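Local coordinates for protein 2-hydroxyethylphosphonate dioxygenase (Streptomyces viridochromogenes, PDB 4YAR) that uses ferrous iron and O2 to convert 2-hydroxyethylphosphonate into hydroxymethylphosphonate and formate on the route to the antibiotic bialaphos, at residues A[128-133]-A[201-206]; A[145-150]-A[178-183]; A[197-202]-A[332-337]. The protein carries 1 engineered substitution. All blocks are in the same frame, centred on the assembly; numbering follows the deposited sequence. Where two conformers were deposited one is given.

Contact 1: A[128-133]-A[201-206]. With CD (cadmium ion), chain B; CD (cadmium ion), chain E.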
loop_
_atom_site.group_PDB
_atom_site.type_symbol
_atom_site.label_atom_id
_atom_site.label_comp_id
_atom_site.label_asym_id
_atom_site.label_seq_id
_atom_site.Cartn_x
_atom_site.Cartn_y
_atom_site.Cartn_z
ATOM N N GLY A 128 -4.806 -8.142 -15.991
ATOM C CA GLY A 128 -5.177 -7.801 -14.580
ATOM C C GLY A 128 -4.021 -8.160 -13.645
ATOM O O GLY A 128 -3.135 -8.886 -14.030
ATOM N N HIS A 129 -4.021 -7.675 -12.418
ATOM C CA HIS A 129 -2.969 -7.941 -11.470
ATOM C C HIS A 129 -3.555 -7.853 -10.070
ATOM O O HIS A 129 -4.611 -7.280 -9.869
ATOM C CB HIS A 129 -1.777 -6.995 -11.660
ATOM C CG HIS A 129 -2.135 -5.572 -11.899
ATOM N ND1 HIS A 129 -2.631 -4.762 -10.911
ATOM C CD2 HIS A 129 -2.000 -4.785 -13.002
ATOM C CE1 HIS A 129 -2.859 -3.559 -11.405
ATOM N NE2 HIS A 129 -2.484 -3.546 -12.674
ATOM N N LEU A 130 -2.917 -8.466 -9.115
ATOM C CA LEU A 130 -3.445 -8.511 -7.764
ATOM C C LEU A 130 -3.588 -7.120 -7.175
ATOM O O LEU A 130 -4.594 -6.811 -6.532
ATOM C CB LEU A 130 -2.501 -9.269 -6.882
ATOM C CG LEU A 130 -2.847 -9.405 -5.388
ATOM C CD1 LEU A 130 -4.231 -10.012 -5.219
ATOM C CD2 LEU A 130 -1.740 -10.199 -4.731
ATOM N N GLU A 131 -2.577 -6.298 -7.403
ATOM C CA GLU A 131 -2.561 -4.967 -6.816
ATOM C C GLU A 131 -3.719 -4.076 -7.253
ATOM O O GLU A 131 -4.040 -3.936 -8.472
ATOM C CB GLU A 131 -1.230 -4.293 -7.065
ATOM C CG GLU A 131 -0.086 -4.955 -6.349
ATOM C CD GLU A 131 0.366 -6.287 -6.950
ATOM O OE1 GLU A 131 0.049 -6.573 -8.125
ATOM O OE2 GLU A 131 1.004 -7.023 -6.186
ATOM N N PRO A 132 -4.291 -3.368 -6.260
ATOM C CA PRO A 132 -5.262 -2.324 -6.582
ATOM C C PRO A 132 -4.467 -1.086 -7.050
ATOM O O PRO A 132 -3.268 -1.004 -6.782
ATOM C CB PRO A 132 -5.923 -2.083 -5.227
ATOM C CG PRO A 132 -4.890 -2.395 -4.224
ATOM C CD PRO A 132 -3.907 -3.352 -4.837
ATOM N N ALA A 133 -5.076 -0.191 -7.799
ATOM C CA ALA A 133 -4.367 1.027 -8.232
ATOM C C ALA A 133 -5.282 2.248 -8.250
ATOM O O ALA A 133 -6.470 2.132 -8.516
ATOM C CB ALA A 133 -3.763 0.828 -9.595
ATOM N N SER A 201 -0.643 -5.191 -2.082
ATOM C CA SER A 201 -1.839 -5.932 -1.745
ATOM C C SER A 201 -1.657 -6.450 -0.313
ATOM O O SER A 201 -0.688 -7.086 0.024
ATOM C CB SER A 201 -2.048 -7.121 -2.657
ATOM O OG SER A 201 -3.109 -7.893 -2.184
ATOM N N ASN A 202 -2.603 -6.169 0.537
ATOM C CA ASN A 202 -2.494 -6.641 1.899
ATOM C C ASN A 202 -2.895 -8.081 2.077
ATOM O O ASN A 202 -2.807 -8.578 3.195
ATOM C CB ASN A 202 -3.354 -5.757 2.858
ATOM C CG ASN A 202 -2.758 -4.367 3.039
ATOM O OD1 ASN A 202 -1.552 -4.234 3.176
ATOM N ND2 ASN A 202 -3.590 -3.341 3.066
ATOM N N ILE A 203 -3.401 -8.710 1.017
ATOM C CA ILE A 203 -3.795 -10.144 1.062
ATOM C C ILE A 203 -2.601 -10.958 0.502
ATOM O O ILE A 203 -2.543 -12.205 0.539
ATOM C CB ILE A 203 -5.154 -10.315 0.306
ATOM C CG1 ILE A 203 -5.810 -11.643 0.619
ATOM C CG2 ILE A 203 -5.025 -10.083 -1.186
ATOM C CD1 ILE A 203 -6.330 -11.652 2.046
ATOM N N SER A 204 -1.595 -10.241 0.024
ATOM C CA SER A 204 -0.482 -10.916 -0.597
ATOM C C SER A 204 0.287 -11.876 0.328
ATOM O O SER A 204 0.638 -12.989 -0.121
ATOM C CB SER A 204 0.502 -9.935 -1.229
ATOM O OG SER A 204 1.351 -10.693 -2.049
ATOM N N PRO A 205 0.576 -11.443 1.586
ATOM C CA PRO A 205 1.271 -12.335 2.494
ATOM C C PRO A 205 0.471 -13.648 2.745
ATOM O O PRO A 205 1.066 -14.723 2.758
ATOM C CB PRO A 205 1.452 -11.478 3.755
ATOM C CG PRO A 205 1.589 -10.103 3.207
ATOM C CD PRO A 205 0.561 -10.071 2.095
ATOM N N LEU A 206 -0.823 -13.516 2.964
ATOM C CA LEU A 206 -1.771 -14.674 3.085
ATOM C C LEU A 206 -1.684 -15.567 1.849
ATOM O O LEU A 206 -1.481 -16.818 1.946
ATOM C CB LEU A 206 -3.218 -14.230 3.290
ATOM C CG LEU A 206 -4.310 -15.336 3.212
ATOM C CD1 LEU A 206 -3.910 -16.413 4.190
ATOM C CD2 LEU A 206 -5.731 -14.793 3.470
HETATM CD CD CD B . -2.478 -1.835 -14.218
HETATM CD CD CD E . 1.561 -8.385 -8.157
HETATM O O HOH W 1 -0.669 -0.880 -13.425
HETATM O O HOH W 2 -2.515 0.285 -15.513
HETATM O O HOH W 3 -2.910 -0.556 -12.290
HETATM O O HOH W 4 -1.212 -3.124 -15.756
#
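L130 and E131, on the loop ahead of strand 133-140, run past the turn that follows strand 192-198, and the backbones are nearest where E131 CA and S201 CA lie 5.2 Å apart. On the 128-133 side L130 does most of the touching. With CG anti to the backbone N (chi1 178°), its branch lies over the S201 side chain, CG resting 3.6 Å from S201 OG. CD1 reaches CG2 of I203 at 4.1 Å, the two side chains crossing at about a right angle, and CD2 comes alongside the hydroxyl of S204. S201 OG also accepts a weak bond from I203 N, a cap on the turn leading into helix 204-210. The loop that carries L130 belongs to a cupin-type beta barrel and supplies a metal ligand: H129, an Fe ligand of this dioxygenase, here holds a cadmium ion through NE2 at 2.3 Å, with H182 and four waters completing the site. H129 ND1 makes a weak bond back to E131 O, which probably helps to set the rotation of the imidazole. Two residues on from H129, the E131 carboxylate clasps a second cadmium in bidentate fashion, OE1 at 2.4 Å and OE2 at 2.5 Å.

Contact 2: A[145-150]-A[178-183]. With CD (cadmium ion), chain B.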
loop_
_atom_site.group_PDB
_atom_site.type_symbol
_atom_site.label_atom_id
_atom_site.label_comp_id
_atom_site.label_asym_id
_atom_site.label_seq_id
_atom_site.Cartn_x
_atom_site.Cartn_y
_atom_site.Cartn_z
ATOM N N GLY A 145 -11.641 4.372 -20.796
ATOM C CA GLY A 145 -11.314 3.262 -19.955
ATOM C C GLY A 145 -12.154 2.046 -20.289
ATOM O O GLY A 145 -13.372 2.177 -20.514
ATOM N N ARG A 146 -11.492 0.904 -20.375
ATOM C CA ARG A 146 -12.139 -0.413 -20.633
ATOM C C ARG A 146 -11.853 -1.406 -19.521
ATOM O O ARG A 146 -10.672 -1.613 -19.156
ATOM C CB ARG A 146 -11.684 -0.998 -21.973
ATOM C CG ARG A 146 -12.471 -2.198 -22.471
ATOM C CD ARG A 146 -11.858 -2.787 -23.732
ATOM N NE ARG A 146 -12.557 -4.011 -24.147
ATOM C CZ ARG A 146 -12.176 -4.794 -25.139
ATOM N NH1 ARG A 146 -11.062 -4.511 -25.835
ATOM N NH2 ARG A 146 -12.913 -5.872 -25.433
ATOM N N TRP A 147 -12.925 -2.036 -19.001
ATOM C CA TRP A 147 -12.845 -3.000 -17.870
ATOM C C TRP A 147 -13.550 -4.338 -18.111
ATOM O O TRP A 147 -13.836 -5.032 -17.151
ATOM C CB TRP A 147 -13.424 -2.403 -16.553
ATOM C CG TRP A 147 -12.719 -1.208 -16.258
ATOM C CD1 TRP A 147 -11.402 -1.118 -15.829
ATOM C CD2 TRP A 147 -13.117 0.122 -16.595
ATOM N NE1 TRP A 147 -11.008 0.205 -15.820
ATOM C CE2 TRP A 147 -12.030 0.975 -16.309
ATOM C CE3 TRP A 147 -14.289 0.681 -17.105
ATOM C CZ2 TRP A 147 -12.104 2.364 -16.481
ATOM C CZ3 TRP A 147 -14.361 2.032 -17.238
ATOM C CH2 TRP A 147 -13.276 2.870 -16.936
ATOM N N GLY A 148 -13.774 -4.714 -19.365
ATOM C CA GLY A 148 -14.512 -5.970 -19.707
ATOM C C GLY A 148 -14.493 -6.216 -21.218
ATOM O O GLY A 148 -14.144 -5.340 -22.017
ATOM N N GLU A 149 -14.862 -7.433 -21.595
ATOM C CA GLU A 149 -14.843 -7.865 -22.956
ATOM C C GLU A 149 -15.905 -7.183 -23.753
ATOM O O GLU A 149 -15.646 -6.643 -24.820
ATOM C CB GLU A 149 -15.030 -9.375 -23.002
ATOM C CG GLU A 149 -13.812 -10.108 -22.465
ATOM C CD GLU A 149 -12.670 -10.202 -23.452
ATOM O OE1 GLU A 149 -12.878 -9.970 -24.663
ATOM O OE2 GLU A 149 -11.560 -10.556 -23.020
ATOM N N GLU A 150 -17.102 -7.194 -23.206
ATOM C CA GLU A 150 -18.263 -6.626 -23.831
ATOM C C GLU A 150 -18.258 -5.094 -23.539
ATOM O O GLU A 150 -17.892 -4.696 -22.453
ATOM C CB GLU A 150 -19.504 -7.379 -23.238
ATOM C CG GLU A 150 -20.835 -7.345 -23.999
ATOM C CD GLU A 150 -22.028 -7.805 -23.132
ATOM O OE1 GLU A 150 -21.945 -8.886 -22.509
ATOM O OE2 GLU A 150 -23.056 -7.092 -23.069
ATOM N N SER A 178 -8.671 -4.934 -7.633
ATOM C CA SER A 178 -7.765 -6.063 -7.781
ATOM C C SER A 178 -8.261 -7.046 -8.866
ATOM O O SER A 178 -9.429 -7.308 -8.958
ATOM C CB SER A 178 -7.666 -6.765 -6.441
ATOM O OG SER A 178 -7.393 -8.132 -6.606
ATOM N N TYR A 179 -7.342 -7.463 -9.727
ATOM C CA TYR A 179 -7.542 -8.460 -10.746
ATOM C C TYR A 179 -8.372 -8.104 -11.963
ATOM O O TYR A 179 -8.352 -8.848 -12.910
ATOM C CB TYR A 179 -7.960 -9.827 -10.145
ATOM C CG TYR A 179 -6.810 -10.593 -9.523
ATOM C CD1 TYR A 179 -5.578 -10.735 -10.192
ATOM C CD2 TYR A 179 -6.971 -11.248 -8.297
ATOM C CE1 TYR A 179 -4.529 -11.460 -9.638
ATOM C CE2 TYR A 179 -5.942 -11.978 -7.730
ATOM C CZ TYR A 179 -4.731 -12.088 -8.398
ATOM O OH TYR A 179 -3.723 -12.783 -7.829
ATOM N N CYS A 180 -8.992 -6.919 -11.975
ATOM C CA CYS A 180 -9.812 -6.495 -13.106
ATOM C C CYS A 180 -8.900 -6.225 -14.307
ATOM O O CYS A 180 -7.962 -5.436 -14.195
ATOM C CB CYS A 180 -10.601 -5.221 -12.761
ATOM S SG CYS A 180 -12.022 -4.890 -13.853
ATOM N N PRO A 181 -9.146 -6.897 -15.436
ATOM C CA PRO A 181 -8.360 -6.553 -16.630
ATOM C C PRO A 181 -8.739 -5.158 -17.102
ATOM O O PRO A 181 -9.911 -4.773 -16.977
ATOM C CB PRO A 181 -8.822 -7.567 -17.662
ATOM C CG PRO A 181 -9.300 -8.723 -16.852
ATOM C CD PRO A 181 -9.964 -8.094 -15.674
ATOM N N HIS A 182 -7.781 -4.415 -17.641
ATOM C CA HIS A 182 -8.060 -3.026 -17.990
ATOM C C HIS A 182 -7.224 -2.601 -19.172
ATOM O O HIS A 182 -6.161 -3.220 -19.477
ATOM C CB HIS A 182 -7.841 -2.084 -16.787
ATOM C CG HIS A 182 -6.610 -2.373 -16.013
ATOM N ND1 HIS A 182 -6.477 -3.515 -15.248
ATOM C CD2 HIS A 182 -5.451 -1.689 -15.874
ATOM C CE1 HIS A 182 -5.292 -3.504 -14.658
ATOM N NE2 HIS A 182 -4.656 -2.412 -15.042
ATOM N N SER A 183 -7.703 -1.596 -19.886
ATOM C CA SER A 183 -6.881 -0.944 -20.911
ATOM C C SER A 183 -7.461 0.376 -21.241
ATOM O O SER A 183 -8.566 0.718 -20.787
ATOM C CB SER A 183 -6.796 -1.788 -22.206
ATOM O OG SER A 183 -8.116 -2.067 -22.681
HETATM CD CD CD B . -2.478 -1.835 -14.218
HETATM O O HOH W 1 -0.669 -0.880 -13.425
HETATM O O HOH W 2 -2.515 0.285 -15.513
HETATM O O HOH W 3 -2.910 -0.556 -12.290
HETATM O O HOH W 4 -1.212 -3.124 -15.756
#
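R146 and S183 form an antiparallel hydrogen-bonded pair: R146 N gives to S183 O over 3.0 Å, and S183 N gives to R146 O over 3.1 Å. R146 O also receives a CA-H...O contact from H182 CA at 3.2 Å. One residue on, the strand pairing has given way to weaker contacts, with W147 CA facing P181 O at 3.5 Å, and that carbonyl has no conventional partner in the model. The indole touches H182 obliquely, W147 CD1 lying 3.8 Å from H182 CB. C180 SG also approaches W147, a detail left doubtful by the two conformers of the cysteine.

Further out, W147 NE1 bonds to Y174 OH, and the indole packs on W304. The loop after R146 curls around its extended side chain: NE reaches G148 O at 3.0 Å, NH2 reaches E149 O at 2.9 Å, and NH1 meets P123 O, which S183 OG shares.

H182 has its backbone N held by N126 OD1. Its ND1 gives an almost in-plane bond to C180 O at 2.6 Å, holding the imidazole against rotation. That probably helps to point NE2 at the cadmium, which is bound by the histidines that hold Fe in the enzyme and so is likely to sit at the iron position, consistent with the loop helping to set the direction of the metal bond.

Contact 3: A[197-202]-A[332-337]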
loop_
_atom_site.group_PDB
_atom_site.type_symbol
_atom_site.label_atom_id
_atom_site.label_comp_id
_atom_site.label_asym_id
_atom_site.label_seq_id
_atom_site.Cartn_x
_atom_site.Cartn_y
_atom_site.Cartn_z
ATOM N N TYR A 197 -0.930 4.173 -10.232
ATOM C CA TYR A 197 -0.268 4.046 -8.950
ATOM C C TYR A 197 -0.836 2.850 -8.153
ATOM O O TYR A 197 -1.984 2.909 -7.688
ATOM C CB TYR A 197 -0.476 5.297 -8.103
ATOM C CG TYR A 197 0.302 5.252 -6.791
ATOM C CD1 TYR A 197 1.663 5.487 -6.776
ATOM C CD2 TYR A 197 -0.328 4.967 -5.595
ATOM C CE1 TYR A 197 2.393 5.415 -5.611
ATOM C CE2 TYR A 197 0.364 4.908 -4.395
ATOM C CZ TYR A 197 1.743 5.148 -4.398
ATOM O OH TYR A 197 2.412 5.072 -3.207
ATOM N N THR A 198 -0.016 1.825 -8.012
ATOM C CA THR A 198 -0.439 0.619 -7.303
ATOM C C THR A 198 -0.013 0.678 -5.823
ATOM O O THR A 198 0.886 1.384 -5.422
ATOM C CB THR A 198 0.170 -0.602 -7.938
ATOM O OG1 THR A 198 1.579 -0.531 -7.703
ATOM C CG2 THR A 198 -0.124 -0.720 -9.443
ATOM N N ALA A 199 -0.772 0.049 -4.970
ATOM C CA ALA A 199 -0.314 -0.100 -3.586
ATOM C C ALA A 199 -0.000 -1.568 -3.445
ATOM O O ALA A 199 -0.526 -2.365 -4.198
ATOM C CB ALA A 199 -1.432 0.288 -2.640
ATOM N N GLN A 200 0.726 -1.912 -2.383
ATOM C CA GLN A 200 0.870 -3.327 -1.949
ATOM C C GLN A 200 -0.468 -3.936 -1.691
ATOM O O GLN A 200 -1.360 -3.307 -1.160
ATOM C CB GLN A 200 1.772 -3.433 -0.694
ATOM C CG GLN A 200 1.088 -3.218 0.684
ATOM C CD GLN A 200 0.427 -1.837 0.921
ATOM O OE1 GLN A 200 0.784 -0.803 0.305
ATOM N NE2 GLN A 200 -0.515 -1.810 1.875
ATOM N N SER A 201 -0.643 -5.191 -2.082
ATOM C CA SER A 201 -1.839 -5.932 -1.745
ATOM C C SER A 201 -1.657 -6.450 -0.313
ATOM O O SER A 201 -0.688 -7.086 0.024
ATOM C CB SER A 201 -2.048 -7.121 -2.657
ATOM O OG SER A 201 -3.109 -7.893 -2.184
ATOM N N ASN A 202 -2.603 -6.169 0.537
ATOM C CA ASN A 202 -2.494 -6.641 1.899
ATOM C C ASN A 202 -2.895 -8.081 2.077
ATOM O O ASN A 202 -2.807 -8.578 3.195
ATOM C CB ASN A 202 -3.354 -5.757 2.858
ATOM C CG ASN A 202 -2.758 -4.367 3.039
ATOM O OD1 ASN A 202 -1.552 -4.234 3.176
ATOM N ND2 ASN A 202 -3.590 -3.341 3.066
ATOM N N PRO A 332 -7.733 1.254 2.644
ATOM C CA PRO A 332 -7.253 2.387 3.446
ATOM C C PRO A 332 -5.818 2.808 3.268
ATOM O O PRO A 332 -5.461 3.932 3.671
ATOM C CB PRO A 332 -7.439 1.915 4.880
ATOM C CG PRO A 332 -8.362 0.751 4.796
ATOM C CD PRO A 332 -8.140 0.131 3.479
ATOM N N ASP A 333 -4.965 1.943 2.770
ATOM C CA ASP A 333 -3.540 2.278 2.631
ATOM C C ASP A 333 -3.162 2.911 1.256
ATOM O O ASP A 333 -1.990 3.199 1.052
ATOM C CB ASP A 333 -2.705 1.053 2.791
ATOM C CG ASP A 333 -2.848 0.382 4.196
ATOM O OD1 ASP A 333 -3.250 1.021 5.154
ATOM O OD2 ASP A 333 -2.549 -0.821 4.296
ATOM N N LEU A 334 -4.144 3.097 0.372
ATOM C CA LEU A 334 -3.993 3.718 -0.969
ATOM C C LEU A 334 -4.579 5.135 -1.002
ATOM O O LEU A 334 -5.773 5.349 -0.751
ATOM C CB LEU A 334 -4.666 2.800 -1.986
ATOM C CG LEU A 334 -4.688 3.195 -3.468
ATOM C CD1 LEU A 334 -3.260 3.424 -3.937
ATOM C CD2 LEU A 334 -5.355 2.100 -4.317
ATOM N N VAL A 335 -3.750 6.151 -1.249
ATOM C CA VAL A 335 -4.259 7.493 -1.116
ATOM C C VAL A 335 -3.722 8.261 -2.314
ATOM O O VAL A 335 -2.578 7.981 -2.808
ATOM C CB VAL A 335 -3.774 8.178 0.207
ATOM C CG1 VAL A 335 -4.144 9.611 0.225
ATOM C CG2 VAL A 335 -4.363 7.510 1.467
ATOM N N GLY A 336 -4.488 9.249 -2.740
ATOM C CA GLY A 336 -4.034 10.189 -3.833
ATOM C C GLY A 336 -4.565 11.554 -3.652
ATOM O O GLY A 336 -5.762 11.702 -3.407
ATOM N N SER A 337 -3.693 12.573 -3.814
ATOM C CA SER A 337 -4.105 13.997 -3.689
ATOM C C SER A 337 -3.409 14.845 -4.767
ATOM O O SER A 337 -2.299 14.524 -5.174
ATOM C CB SER A 337 -3.710 14.546 -2.287
ATOM O OG SER A 337 -4.278 13.756 -1.241
#
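L334, just before strand 335-343, wedges its side chain against the end of strand 192-198, at the point where the two large antiparallel sheets of this double-cupin protein meet. The tight part is apolar. L334 CD1 sits 3.7 Å from Y197 CD2, near the plane of the ring and at its edge, and 3.9 Å from A199 CB, so one methyl fills the angle between the two residues. A first torsion of 179° swings L334 CG beside its carbonyl carbon and carries the branch across to them. Y197 is itself held from the seven-stranded sheet that L334 leads into: its ring stacks with F405, and its OH bonds to S407 OG, both on strand 400-407.

Toward the partly exposed end the contact becomes polar and thinner, carried by the side chains of D333, N202 and Q200. D333 OD1 accepts from Y413 N, near the start of helix 413-420, and N202 packs on the same helix through Y413 and Q414. Q200 is fixed at both ends of its amide: OE1 takes G408 N, and NE2 gives a nearly straight bond to N202 OD1, 2.9 Å long at 171°. The amide of N202 and the carboxylate of D333 stand almost perpendicular, 84° apart, and N202 ND2 drops onto D333 OD2 from above the carboxylate plane, closing the link at 3.0 Å.

Along the chain contact 2 is nested within the loop closed by contact 1, and contact 3 begins where contact 1 ends, sharing S201 and N202 with it. Centre to centre, contacts 1 and 3 are about 10 Å apart, 1 and 2 about 16 Å, and 2 and 3 about 19 Å without touching. Contact 1 touches both of the others: H129 O probably bonds to Y179 N of contact 2, and P132 O to A199 N of contact 3. Contact 2 belongs to the three-stranded sheet, while contact 3 joins the six- and seven-stranded sheets. Contacts 1 and 2 give one histidine each to a single cadmium; both are Fe ligands in the enzyme, so the metal site draws on two separate loops.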